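Local structure of probable aminotransferase (Pseudomonas aeruginosa, 5YKR) at residues D141-V146 with A255-E260; F145-C150 with V170-V175; K158-N163 with D209-A214; C164-S169 with V184-V189; V203-L208 with V223-F228. The protein belongs to the class-III aminotransferases, a family of enzymes of the pyridoxal phosphate superfamily, and carries its cofactor covalently bound. One frame throughout, in Å; residues are numbered along the deposited sequence.

Contact 1: D141-V146 with A255-E260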
# COMPACT_ATOMS: atom_id res chain seq x y z
N ASP A 141 -3.16 4.20 3.14
CA ASP A 141 -3.74 3.13 3.94
C ASP A 141 -3.84 3.52 5.41
O ASP A 141 -4.80 3.17 6.08
CB ASP A 141 -2.94 1.85 3.79
CG ASP A 141 -3.20 1.14 2.50
OD1 ASP A 141 -4.05 1.58 1.68
OD2 ASP A 141 -2.56 0.06 2.33
N ALA A 142 -2.84 4.24 5.93
CA ALA A 142 -2.93 4.75 7.27
C ALA A 142 -4.20 5.60 7.45
O ALA A 142 -4.99 5.40 8.38
CB ALA A 142 -1.68 5.52 7.69
N ASN A 143 -4.43 6.50 6.50
CA ASN A 143 -5.67 7.32 6.56
C ASN A 143 -6.93 6.46 6.45
O ASN A 143 -7.86 6.65 7.24
CB ASN A 143 -5.61 8.41 5.49
CG ASN A 143 -4.65 9.53 5.84
OD1 ASN A 143 -4.48 9.88 7.01
ND2 ASN A 143 -4.04 10.13 4.82
N ARG A 144 -6.98 5.52 5.49
CA ARG A 144 -8.17 4.68 5.34
C ARG A 144 -8.48 3.93 6.61
O ARG A 144 -9.65 3.79 7.03
CB ARG A 144 -7.95 3.60 4.20
CG ARG A 144 -7.81 4.19 2.83
CD ARG A 144 -7.96 3.15 1.77
NE ARG A 144 -7.04 2.01 1.76
CZ ARG A 144 -7.39 0.74 1.76
NH1 ARG A 144 -8.60 0.34 2.01
NH2 ARG A 144 -6.46 -0.13 1.52
N PHE A 145 -7.43 3.36 7.20
CA PHE A 145 -7.61 2.46 8.34
C PHE A 145 -7.98 3.22 9.60
O PHE A 145 -8.84 2.80 10.34
CB PHE A 145 -6.36 1.61 8.56
CG PHE A 145 -5.97 0.72 7.39
CD1 PHE A 145 -6.85 0.43 6.37
CD2 PHE A 145 -4.72 0.13 7.36
CE1 PHE A 145 -6.47 -0.38 5.32
CE2 PHE A 145 -4.35 -0.69 6.32
CZ PHE A 145 -5.22 -0.97 5.30
N VAL A 146 -7.36 4.39 9.80
CA VAL A 146 -7.75 5.26 10.91
C VAL A 146 -9.22 5.66 10.76
O VAL A 146 -9.97 5.66 11.76
CB VAL A 146 -6.83 6.47 11.04
CG1 VAL A 146 -7.42 7.51 11.96
CG2 VAL A 146 -5.45 6.01 11.52
N ALA A 255 -12.77 12.80 16.51
CA ALA A 255 -11.33 12.56 16.39
C ALA A 255 -10.67 13.57 15.48
O ALA A 255 -11.18 13.84 14.39
CB ALA A 255 -11.08 11.15 15.89
N LEU A 256 -9.50 14.06 15.89
CA LEU A 256 -8.71 14.98 15.08
C LEU A 256 -7.50 14.19 14.55
O LEU A 256 -6.61 13.77 15.35
CB LEU A 256 -8.23 16.17 15.92
CG LEU A 256 -7.33 17.17 15.22
CD1 LEU A 256 -8.00 17.72 13.99
CD2 LEU A 256 -6.90 18.26 16.21
N ILE A 257 -7.48 13.98 13.24
CA ILE A 257 -6.40 13.23 12.58
C ILE A 257 -5.53 14.23 11.83
O ILE A 257 -6.00 14.92 10.91
CB ILE A 257 -6.95 12.21 11.56
CG1 ILE A 257 -8.05 11.33 12.16
CG2 ILE A 257 -5.78 11.40 10.97
CD1 ILE A 257 -8.84 10.62 11.09
N ILE A 258 -4.24 14.26 12.22
CA ILE A 258 -3.28 15.20 11.63
C ILE A 258 -2.33 14.38 10.74
O ILE A 258 -1.62 13.49 11.20
CB ILE A 258 -2.51 15.97 12.71
CG1 ILE A 258 -3.49 16.79 13.59
CG2 ILE A 258 -1.46 16.84 12.09
CD1 ILE A 258 -4.24 17.84 12.88
N ASP A 259 -2.37 14.69 9.45
CA ASP A 259 -1.60 14.02 8.40
C ASP A 259 -0.37 14.87 8.07
O ASP A 259 -0.48 15.93 7.46
CB ASP A 259 -2.48 13.82 7.15
CG ASP A 259 -1.78 13.07 6.04
OD1 ASP A 259 -0.57 12.79 6.10
OD2 ASP A 259 -2.53 12.78 5.02
N GLU A 260 0.80 14.35 8.47
CA GLU A 260 2.07 15.04 8.40
C GLU A 260 2.97 14.51 7.29
O GLU A 260 4.18 14.75 7.26
CB GLU A 260 2.81 15.00 9.73
CG GLU A 260 2.03 15.79 10.79
CD GLU A 260 2.83 16.97 11.35
OE1 GLU A 260 3.65 17.60 10.62
OE2 GLU A 260 2.61 17.33 12.55
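Asn143, on helix 139-154, reaches across to Asp259 of strand 255-259, while one turn further on Val146 meets Ile257. The helix and strand segments run antiparallel (176°), their axes 10.6 Å apart, so side chains must bridge the gap. Asn143 is a worked example of how a single side chain can do this in several steps. Its CB rests on Val170 CG2. With chi1 at -74° the amide carbon CG stands anti to the carbonyl carbon, a position from which the amide swings toward the strand although the CB itself does not point there; Asn143 CG lies 4.0 Å from Asp259 OD2. OD1 faces apolar groups, Ile257 CG2 at 4.4 Å and a methyl of Leu224; it is a buried oxygen with no polar partner in the model. ND2, at the tip, donates to Asp259 OD2 over 3.1 Å with a nearly straight N-H (163°). The acceptor lies in the amide plane, yet the donor sits above the carboxylate plane. ND2 also donates to His167 O.

Beside this polar link is an apolar one: Val146 CG1 and Ile257 CD1 come tip to tip at 3.5 Å.

Asp259 is held from several directions. OD1 is hydrogen-bonded to Thr261 OG1, while OD2 takes a second bond from His167 ND1 and lies close to N1 of the modified lysine at 286. An aspartate near the C-terminal end of a strand, facing the pyridine nitrogen and braced by second-shell groups, is typical of the cofactor site of fold-type I pyridoxal phosphate enzymes.

Contact 2: F145-C150 with V170-V175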
# COMPACT_ATOMS: atom_id res chain seq x y z
N PHE A 145 -7.43 3.36 7.20
CA PHE A 145 -7.61 2.46 8.34
C PHE A 145 -7.98 3.22 9.60
O PHE A 145 -8.84 2.80 10.34
CB PHE A 145 -6.36 1.61 8.56
CG PHE A 145 -5.97 0.72 7.39
CD1 PHE A 145 -6.85 0.43 6.37
CD2 PHE A 145 -4.72 0.13 7.36
CE1 PHE A 145 -6.47 -0.38 5.32
CE2 PHE A 145 -4.35 -0.69 6.32
CZ PHE A 145 -5.22 -0.97 5.30
N VAL A 146 -7.36 4.39 9.80
CA VAL A 146 -7.75 5.26 10.91
C VAL A 146 -9.22 5.66 10.76
O VAL A 146 -9.97 5.66 11.76
CB VAL A 146 -6.83 6.47 11.04
CG1 VAL A 146 -7.42 7.51 11.96
CG2 VAL A 146 -5.45 6.01 11.52
N LEU A 147 -9.64 6.01 9.53
CA LEU A 147 -11.05 6.42 9.38
C LEU A 147 -11.99 5.25 9.73
O LEU A 147 -13.03 5.47 10.40
CB LEU A 147 -11.31 6.94 7.99
CG LEU A 147 -10.65 8.27 7.63
CD1 LEU A 147 -10.94 8.61 6.15
CD2 LEU A 147 -11.11 9.38 8.57
N ARG A 148 -11.66 4.03 9.30
CA ARG A 148 -12.45 2.86 9.66
C ARG A 148 -12.56 2.70 11.18
O ARG A 148 -13.65 2.48 11.70
CB ARG A 148 -11.82 1.60 9.03
CG ARG A 148 -12.38 0.29 9.55
CD ARG A 148 -11.75 -0.94 8.90
NE ARG A 148 -12.21 -1.10 7.52
CZ ARG A 148 -13.39 -1.58 7.15
NH1 ARG A 148 -14.19 -2.09 8.01
NH2 ARG A 148 -13.75 -1.54 5.84
N LEU A 149 -11.42 2.80 11.88
CA LEU A 149 -11.44 2.64 13.30
C LEU A 149 -12.25 3.76 13.97
O LEU A 149 -12.92 3.52 14.98
CB LEU A 149 -9.99 2.60 13.83
CG LEU A 149 -9.22 1.34 13.47
CD1 LEU A 149 -7.75 1.46 13.79
CD2 LEU A 149 -9.79 0.08 14.15
N CYS A 150 -12.18 4.99 13.44
CA CYS A 150 -13.00 6.09 13.98
C CYS A 150 -14.48 5.84 13.80
O CYS A 150 -15.28 6.14 14.68
CB CYS A 150 -12.58 7.43 13.39
SG CYS A 150 -10.98 8.03 13.93
N VAL A 170 -7.87 7.98 -0.92
CA VAL A 170 -8.90 7.84 0.14
C VAL A 170 -10.18 8.34 -0.54
O VAL A 170 -10.36 9.56 -0.71
CB VAL A 170 -8.58 8.66 1.39
CG1 VAL A 170 -9.69 8.54 2.42
CG2 VAL A 170 -7.23 8.25 1.99
N ASP A 171 -11.05 7.43 -0.99
CA ASP A 171 -12.16 7.85 -1.88
C ASP A 171 -13.07 8.86 -1.22
O ASP A 171 -13.52 9.80 -1.89
CB ASP A 171 -12.97 6.61 -2.28
CG ASP A 171 -12.23 5.65 -3.22
OD1 ASP A 171 -11.14 5.95 -3.75
OD2 ASP A 171 -12.79 4.55 -3.49
N GLU A 172 -13.31 8.74 0.09
CA GLU A 172 -14.20 9.68 0.80
C GLU A 172 -13.69 11.12 0.78
O GLU A 172 -14.48 12.05 0.99
CB GLU A 172 -14.40 9.32 2.28
CG GLU A 172 -14.84 7.96 2.60
CD GLU A 172 -13.64 7.13 2.97
OE1 GLU A 172 -12.84 6.92 2.03
OE2 GLU A 172 -13.49 6.73 4.15
N SER A 173 -12.39 11.30 0.56
CA SER A 173 -11.83 12.64 0.52
C SER A 173 -11.89 13.32 -0.83
O SER A 173 -11.54 14.51 -0.94
CB SER A 173 -10.33 12.62 0.95
OG SER A 173 -9.48 12.01 -0.04
N GLN A 174 -12.29 12.58 -1.87
CA GLN A 174 -12.16 13.02 -3.27
C GLN A 174 -13.40 13.85 -3.67
O GLN A 174 -14.17 13.48 -4.55
CB GLN A 174 -11.98 11.85 -4.22
CG GLN A 174 -10.83 10.91 -3.87
CD GLN A 174 -9.45 11.38 -4.21
OE1 GLN A 174 -9.24 12.58 -4.54
NE2 GLN A 174 -8.46 10.46 -4.18
N VAL A 175 -13.50 15.02 -3.04
CA VAL A 175 -14.62 15.94 -3.20
C VAL A 175 -14.08 17.36 -3.36
O VAL A 175 -12.94 17.64 -2.98
CB VAL A 175 -15.63 15.90 -2.04
CG1 VAL A 175 -16.39 14.57 -2.04
CG2 VAL A 175 -14.94 16.15 -0.72
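In the large domain of this fold-type I enzyme, beside the subunit interface, Leu147 of helix 139-154 packs against Val170 and Glu172, which lie on the loop between strands 158-162 and 175-177. The segment 170-175 includes a short 3-10 turn, 171-173. The two methyls of Leu147 face different parts of the fold. With chi1 at -69° and chi2 at 176° the branch points out from the helix: Leu147 CD1 turns to the loop, meeting Val170 CG1 at 3.9 Å, while CD2 turns to the sheet and rests on Ile257 CD1 and Val159 CG2. Leu147 thus touches both loop and sheet.

Glu172 approaches from the opposite direction. Its chain is bent at chi2 (97°), and Glu172 OE2 comes to 3.7 Å from Leu147 CD1. That contact is only van der Waals in kind; the charge of OE2 is answered by a salt bridge to Arg151 NH1, one turn further along the same helix, so OE2 touches the leucine methyl while its salt bridge is made to Arg151.

The same loop and helix also face the second subunit: Arg148 is salt-bridged to Asp171 of the second subunit, and Asp171 to Arg148 of that subunit. Within the loop, Val170 O accepts two bonds from Ser173, one from the backbone N at 3.0 Å, the other from OG at 2.7 Å, the hydroxyl lying in the carbonyl plane on a lone pair.

Contact 3: K158-N163 with D209-A214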
# COMPACT_ATOMS: atom_id res chain seq x y z
N LYS A 158 -19.65 9.89 9.03
CA LYS A 158 -19.08 10.94 8.20
C LYS A 158 -17.68 11.34 8.62
O LYS A 158 -17.35 11.30 9.79
CB LYS A 158 -20.00 12.17 8.09
CG LYS A 158 -21.34 11.66 7.60
CD LYS A 158 -22.15 12.62 6.89
CE LYS A 158 -23.42 11.91 6.47
NZ LYS A 158 -24.32 12.95 6.57
N VAL A 159 -16.88 11.72 7.64
CA VAL A 159 -15.57 12.30 7.87
C VAL A 159 -15.64 13.73 7.34
O VAL A 159 -16.17 13.96 6.25
CB VAL A 159 -14.42 11.52 7.17
CG1 VAL A 159 -14.53 11.47 5.65
CG2 VAL A 159 -13.08 12.13 7.42
N VAL A 160 -15.04 14.67 8.07
CA VAL A 160 -14.80 16.01 7.56
C VAL A 160 -13.42 16.04 6.93
O VAL A 160 -12.41 15.69 7.55
CB VAL A 160 -14.90 17.09 8.69
CG1 VAL A 160 -14.30 18.42 8.22
CG2 VAL A 160 -16.39 17.27 9.09
N VAL A 161 -13.40 16.55 5.69
CA VAL A 161 -12.18 16.91 5.01
C VAL A 161 -12.31 18.38 4.54
O VAL A 161 -13.40 18.97 4.56
CB VAL A 161 -11.79 15.99 3.87
CG1 VAL A 161 -11.58 14.57 4.37
CG2 VAL A 161 -12.85 16.02 2.76
N PHE A 162 -11.18 18.96 4.13
CA PHE A 162 -11.13 20.35 3.67
C PHE A 162 -11.03 20.44 2.16
O PHE A 162 -10.43 19.59 1.48
CB PHE A 162 -9.99 21.09 4.38
CG PHE A 162 -10.21 21.19 5.88
CD1 PHE A 162 -11.14 22.06 6.38
CD2 PHE A 162 -9.58 20.36 6.75
CE1 PHE A 162 -11.40 22.14 7.74
CE2 PHE A 162 -9.85 20.42 8.10
CZ PHE A 162 -10.76 21.30 8.60
N ASN A 163 -11.61 21.50 1.60
CA ASN A 163 -11.63 21.64 0.15
C ASN A 163 -10.17 21.75 -0.36
O ASN A 163 -9.35 22.49 0.22
CB ASN A 163 -12.48 22.87 -0.25
CG ASN A 163 -12.82 22.91 -1.72
OD1 ASN A 163 -12.96 21.89 -2.40
ND2 ASN A 163 -12.85 24.16 -2.27
N ASP A 209 -16.52 28.70 11.87
CA ASP A 209 -17.96 28.73 11.90
C ASP A 209 -18.53 27.57 11.04
O ASP A 209 -19.47 26.89 11.43
CB ASP A 209 -18.50 30.07 11.39
CG ASP A 209 -18.22 31.24 12.37
OD1 ASP A 209 -17.86 31.02 13.56
OD2 ASP A 209 -18.38 32.42 11.94
N ALA A 210 -17.96 27.37 9.86
CA ALA A 210 -18.39 26.26 8.98
C ALA A 210 -18.07 24.91 9.61
O ALA A 210 -18.84 23.98 9.50
CB ALA A 210 -17.76 26.37 7.62
N LEU A 211 -16.89 24.81 10.26
CA LEU A 211 -16.55 23.56 10.92
C LEU A 211 -17.53 23.24 12.05
O LEU A 211 -17.99 22.11 12.16
CB LEU A 211 -15.12 23.61 11.45
CG LEU A 211 -14.67 22.33 12.11
CD1 LEU A 211 -14.65 21.16 11.14
CD2 LEU A 211 -13.26 22.59 12.64
N GLU A 212 -17.90 24.26 12.84
CA GLU A 212 -18.89 24.08 13.90
C GLU A 212 -20.22 23.56 13.34
O GLU A 212 -20.81 22.59 13.86
CB GLU A 212 -19.07 25.39 14.67
CG GLU A 212 -20.23 25.43 15.63
CD GLU A 212 -20.21 24.44 16.75
OE1 GLU A 212 -19.16 24.40 17.38
OE2 GLU A 212 -21.25 23.73 17.04
N ALA A 213 -20.67 24.21 12.26
CA ALA A 213 -21.93 23.80 11.65
C ALA A 213 -21.90 22.34 11.16
O ALA A 213 -22.87 21.58 11.30
CB ALA A 213 -22.33 24.72 10.51
N ALA A 214 -20.77 21.93 10.60
CA ALA A 214 -20.62 20.54 10.16
C ALA A 214 -20.65 19.54 11.32
O ALA A 214 -21.35 18.54 11.27
CB ALA A 214 -19.32 20.38 9.37
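Val160, on strand 158-162, divides its two methyls between two residues of helix 208-215. CG1 touches Leu211 CD1 at 4.0 Å, and CG2 faces Ala214 CB at 4.3 Å. The two partners sit about one helical turn apart, on the face turned to the sheet. Because Ala214 ends at its CB, the backbones can come near here: Val160 CA and Ala214 CA are 7.8 Å apart, the closest such approach between the segments. Leu211 works differently. Its CB does not point at the strand, but CG lies anti to the backbone N (chi1 -178°), a setting that carries the branch back toward Val160. Phe162 adds a looser approach, its ring atom CZ 4.6 Å from Leu211 CD1. No polar group crosses this seam, whose touching residues are all buried.

One shell outward, Val160 is fixed by its neighbours in the sheet: its backbone is hydrogen-bonded to Ala222, and its side chain touches Val220 and Val223 of strand 220-225. Leu211 in turn touches Leu245 and Leu248 of helix 241-251, so the helix is flanked on that side by another. At its start, Ala210 N is capped by Asp207 OD1, the N-cap residue, and Ala210 rests on Val203.

Helix 208-215 links strands 200-203 and 220-225, which lie on the two sides of strand 158-162 and run parallel to it. Packing of a connecting helix on the strand it passes over is characteristic of a beta-alpha-beta crossover, the repeating theme of the large domain in fold-type I pyridoxal phosphate enzymes.

Contact 4: C164-S169 with V184-V189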
# COMPACT_ATOMS: atom_id res chain seq x y z
N CYS A 164 -9.89 21.02 -1.43
CA CYS A 164 -8.56 20.94 -2.06
C CYS A 164 -7.50 20.30 -1.19
O CYS A 164 -6.30 20.49 -1.41
CB CYS A 164 -8.09 22.31 -2.62
SG CYS A 164 -9.28 23.05 -3.74
N ASN A 165 -7.95 19.40 -0.31
CA ASN A 165 -7.08 18.49 0.41
C ASN A 165 -6.34 17.54 -0.54
O ASN A 165 -6.75 17.33 -1.70
CB ASN A 165 -7.90 17.61 1.37
CG ASN A 165 -8.76 16.57 0.67
OD1 ASN A 165 -8.23 15.57 0.21
ND2 ASN A 165 -10.08 16.81 0.56
N TYR A 166 -5.30 16.89 -0.01
CA TYR A 166 -4.91 15.57 -0.57
C TYR A 166 -4.44 14.71 0.56
O TYR A 166 -3.58 15.11 1.35
CB TYR A 166 -3.83 15.62 -1.67
CG TYR A 166 -3.60 14.27 -2.35
CD1 TYR A 166 -4.60 13.73 -3.12
CD2 TYR A 166 -2.43 13.55 -2.20
CE1 TYR A 166 -4.47 12.51 -3.74
CE2 TYR A 166 -2.28 12.30 -2.85
CZ TYR A 166 -3.33 11.81 -3.62
OH TYR A 166 -3.23 10.57 -4.28
N HIS A 167 -4.99 13.48 0.62
CA HIS A 167 -4.66 12.46 1.64
C HIS A 167 -4.36 11.09 1.02
O HIS A 167 -4.32 10.09 1.78
CB HIS A 167 -5.77 12.38 2.66
CG HIS A 167 -5.95 13.65 3.39
ND1 HIS A 167 -5.04 14.11 4.31
CD2 HIS A 167 -6.91 14.60 3.30
CE1 HIS A 167 -5.42 15.32 4.74
NE2 HIS A 167 -6.55 15.63 4.14
N GLY A 168 -4.11 11.06 -0.29
CA GLY A 168 -3.93 9.82 -1.02
C GLY A 168 -5.21 9.32 -1.68
O GLY A 168 -6.18 10.08 -1.82
N SER A 169 -5.22 8.03 -2.00
CA SER A 169 -6.37 7.42 -2.69
C SER A 169 -7.41 6.99 -1.67
O SER A 169 -7.81 5.81 -1.59
CB SER A 169 -5.92 6.33 -3.65
OG SER A 169 -5.16 5.31 -3.02
N VAL A 184 -19.27 18.10 -4.41
CA VAL A 184 -19.34 17.25 -5.59
C VAL A 184 -18.04 16.45 -5.72
O VAL A 184 -17.05 16.76 -5.04
CB VAL A 184 -19.59 18.09 -6.89
CG1 VAL A 184 -20.92 18.83 -6.80
CG2 VAL A 184 -18.46 19.00 -7.24
N PRO A 185 -18.04 15.41 -6.55
CA PRO A 185 -16.80 14.65 -6.74
C PRO A 185 -15.67 15.59 -7.25
O PRO A 185 -15.90 16.51 -8.02
CB PRO A 185 -17.17 13.64 -7.79
CG PRO A 185 -18.61 13.38 -7.51
CD PRO A 185 -19.15 14.76 -7.23
N ARG A 186 -14.44 15.34 -6.78
CA ARG A 186 -13.28 16.14 -7.20
C ARG A 186 -13.12 16.02 -8.72
O ARG A 186 -13.33 14.92 -9.27
CB ARG A 186 -12.00 15.62 -6.48
CG ARG A 186 -10.96 16.69 -6.41
CD ARG A 186 -9.66 16.31 -5.90
NE ARG A 186 -9.54 15.44 -4.74
CZ ARG A 186 -9.09 15.79 -3.55
NH1 ARG A 186 -9.10 17.05 -3.17
NH2 ARG A 186 -8.63 14.84 -2.72
N ALA A 187 -12.71 17.11 -9.37
CA ALA A 187 -12.56 17.10 -10.80
C ALA A 187 -11.58 16.00 -11.22
O ALA A 187 -10.49 15.88 -10.70
CB ALA A 187 -12.06 18.44 -11.29
N GLY A 188 -12.02 15.22 -12.19
CA GLY A 188 -11.21 14.13 -12.70
C GLY A 188 -11.12 12.89 -11.82
O GLY A 188 -10.40 11.96 -12.19
N VAL A 189 -11.86 12.86 -10.71
CA VAL A 189 -11.85 11.68 -9.85
C VAL A 189 -13.27 11.11 -9.79
O VAL A 189 -14.19 11.68 -9.17
CB VAL A 189 -11.36 12.02 -8.43
CG1 VAL A 189 -11.26 10.72 -7.62
CG2 VAL A 189 -10.01 12.77 -8.46
O HOH W 1 -10.91 19.33 -3.52
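Arg186 NH1 serves two acceptors from the loop 164-169: Asn165 O, 2.8 Å away through a weak and bent bond, and a water at 2.9 Å. That water also accepts from Cys164 N, likewise at 2.9 Å, so it joins the arginine to the loop backbone. The sounder direct bond runs from Arg186 NH2 to Asn165 OD1, 3.0 Å and 161°. Here the oxygen lies in the guanidinium plane, whereas the donor stands above the amide's carbonyl plane, the two flat groups being turned 58° apart. Asn165 can offer both oxygens because its CG sits between the backbone N and the carbonyl carbon (chi1 71°), which folds the amide back beside its own main chain. Its ND2 is engaged too, donating to Phe162 O and Ser173 O.

Arg186 follows strand 183-185 of a small two-stranded antiparallel sheet with 175-177, and opens a type II beta turn to Val189 in which Gly188 takes the position of positive phi. From there its long side chain extends to the loop, while NE donates to Gln174 OE1 and holds the guanidinium from a further side.

Tyr166 lies alongside. Arg186 NH2 lies at the edge of its ring, 4.2 Å from CD1, and Gly168 N stands 3.3 Å above the ring plane, over its centre. The same ring meets that of His322 of the second subunit, the two planes inclined to each other.

Contact 5: V203-L208 with V223-F228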
# COMPACT_ATOMS: atom_id res chain seq x y z
N VAL A 203 -15.64 21.23 4.24
CA VAL A 203 -15.48 22.57 4.75
C VAL A 203 -14.27 23.23 4.11
O VAL A 203 -13.36 22.51 3.67
CB VAL A 203 -15.33 22.50 6.31
CG1 VAL A 203 -15.32 23.83 6.94
CG2 VAL A 203 -16.45 21.63 6.93
N GLU A 204 -14.22 24.54 4.05
CA GLU A 204 -12.96 25.22 3.71
C GLU A 204 -12.08 25.28 4.96
O GLU A 204 -12.56 25.43 6.11
CB GLU A 204 -13.17 26.67 3.23
CG GLU A 204 -13.75 26.82 1.84
CD GLU A 204 -12.86 26.41 0.69
OE1 GLU A 204 -11.66 26.12 0.85
OE2 GLU A 204 -13.41 26.34 -0.43
N PHE A 205 -10.77 25.20 4.73
CA PHE A 205 -9.77 25.45 5.81
C PHE A 205 -9.98 26.85 6.37
O PHE A 205 -10.52 27.75 5.68
CB PHE A 205 -8.38 25.29 5.21
CG PHE A 205 -7.26 24.92 6.15
CD1 PHE A 205 -7.26 23.74 6.83
CD2 PHE A 205 -6.08 25.70 6.20
CE1 PHE A 205 -6.20 23.36 7.61
CE2 PHE A 205 -5.00 25.30 6.96
CZ PHE A 205 -5.07 24.13 7.68
N ASN A 206 -9.57 27.08 7.62
CA ASN A 206 -9.61 28.41 8.22
C ASN A 206 -11.03 28.99 8.34
O ASN A 206 -11.25 30.21 8.18
CB ASN A 206 -8.66 29.37 7.48
CG ASN A 206 -7.22 29.03 7.72
OD1 ASN A 206 -6.88 28.58 8.83
ND2 ASN A 206 -6.36 29.26 6.73
N ASP A 207 -12.00 28.10 8.58
CA ASP A 207 -13.41 28.52 8.72
C ASP A 207 -14.07 27.78 9.89
O ASP A 207 -14.70 26.71 9.74
CB ASP A 207 -14.12 28.26 7.39
CG ASP A 207 -15.51 28.85 7.32
OD1 ASP A 207 -16.08 29.27 8.36
OD2 ASP A 207 -16.01 28.86 6.14
N LEU A 208 -13.86 28.33 11.08
CA LEU A 208 -14.32 27.72 12.27
C LEU A 208 -15.85 27.68 12.40
O LEU A 208 -16.40 26.72 12.92
CB LEU A 208 -13.69 28.36 13.51
CG LEU A 208 -12.17 28.14 13.63
CD1 LEU A 208 -11.56 29.05 14.70
CD2 LEU A 208 -11.84 26.69 13.90
N VAL A 223 -12.23 14.44 11.87
CA VAL A 223 -11.72 15.46 10.98
C VAL A 223 -10.35 14.98 10.53
O VAL A 223 -9.49 14.70 11.38
CB VAL A 223 -11.59 16.85 11.65
CG1 VAL A 223 -10.90 17.83 10.73
CG2 VAL A 223 -12.95 17.38 12.09
N LEU A 224 -10.13 14.91 9.23
CA LEU A 224 -8.84 14.51 8.64
C LEU A 224 -8.24 15.75 7.97
O LEU A 224 -8.91 16.37 7.09
CB LEU A 224 -9.01 13.41 7.58
CG LEU A 224 -7.80 12.99 6.75
CD1 LEU A 224 -6.63 12.52 7.63
CD2 LEU A 224 -8.17 11.91 5.80
N THR A 225 -7.01 16.12 8.33
CA THR A 225 -6.40 17.33 7.76
C THR A 225 -4.88 17.30 7.85
O THR A 225 -4.32 16.79 8.83
CB THR A 225 -6.93 18.60 8.42
OG1 THR A 225 -6.49 19.78 7.70
CG2 THR A 225 -6.56 18.71 9.90
N GLU A 226 -4.22 17.92 6.88
CA GLU A 226 -2.85 18.39 7.11
C GLU A 226 -2.92 19.55 8.10
O GLU A 226 -3.91 20.30 8.13
CB GLU A 226 -2.20 18.86 5.83
CG GLU A 226 -1.97 17.78 4.79
CD GLU A 226 -1.17 18.37 3.65
OE1 GLU A 226 -1.80 19.00 2.72
OE2 GLU A 226 0.08 18.28 3.66
N PRO A 227 -1.87 19.77 8.89
CA PRO A 227 -1.87 20.95 9.77
C PRO A 227 -1.59 22.27 9.05
O PRO A 227 -1.79 23.35 9.61
CB PRO A 227 -0.78 20.60 10.79
CG PRO A 227 0.19 19.75 10.03
CD PRO A 227 -0.63 18.96 9.04
N PHE A 228 -1.10 22.14 7.82
CA PHE A 228 -0.73 23.26 6.94
C PHE A 228 -0.90 22.64 5.57
O PHE A 228 -0.30 21.58 5.31
CB PHE A 228 0.72 23.63 7.33
CG PHE A 228 1.29 24.85 6.66
CD1 PHE A 228 1.51 24.92 5.31
CD2 PHE A 228 1.73 25.89 7.47
CE1 PHE A 228 2.07 26.06 4.75
CE2 PHE A 228 2.28 27.03 6.94
CZ PHE A 228 2.45 27.10 5.58
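The ring of Phe205 meets the segment 223-228 through its outer carbons. Pro227 O lies at the ring's edge, in its plane, 3.9 Å from CZ, so the rim of the ring faces a carbonyl oxygen. Two further oxygens approach obliquely: Thr225 OG1, 3.6 Å from CE1, and Glu226 O, 3.9 Å from the same carbon. The ring is enclosed further by two other aromatics, Phe162, with which it forms an edge-to-face pair, and Phe241, inclined at about 55°.

Phe205 gets there because CG lies anti to the backbone N (chi1 -155°), which sends the ring across the gap toward the end of strand 220-225, two strands away in the sheet; the side chains of Phe205 and Thr225 cross at about a right angle. Although the ring is bordered by oxygens, those named have polar partners of their own. Thr225 OG1 donates to Glu226 O over 2.7 Å, tilted 25° from the carbonyl plane, a short bond that pins the hydroxyl against its own main chain. Pro227 O accepts from His242 NE2. The example illustrates how an aromatic edge can border backbone oxygens without competing for their hydrogen bonds.

Strands 200-203 and 220-225 run parallel, with strand 158-162 between them, and both segments continue as loops past the C-terminal ends of their strands. Contacts of this sort belong to the carboxyl edge of a parallel alpha/beta sheet, here that of the large domain.

How the contacts relate
All five contacts belong to the large domain, and four are buried; contact 4 is only partly so. Contacts 1, 3 and 5 reach the same seven-stranded sheet through strands 255-259, 158-162 and 220-225, with 220-225 between the other two, whereas contacts 1 and 2 share helix 139-154. Chemistry follows place. Contact 3, whose centre lies about 22 Å from that of the chain, is wholly apolar, and contact 2 nearly so. Contact 1 mixes methyls with a hydrogen bond near the cofactor, contact 5 sets an aromatic ring among oxygens, and contact 4 joins an arginine to an asparagine, with a water beside them. Contacts 1, 2 and 4 also touch the second subunit; contacts 3 and 5 do not.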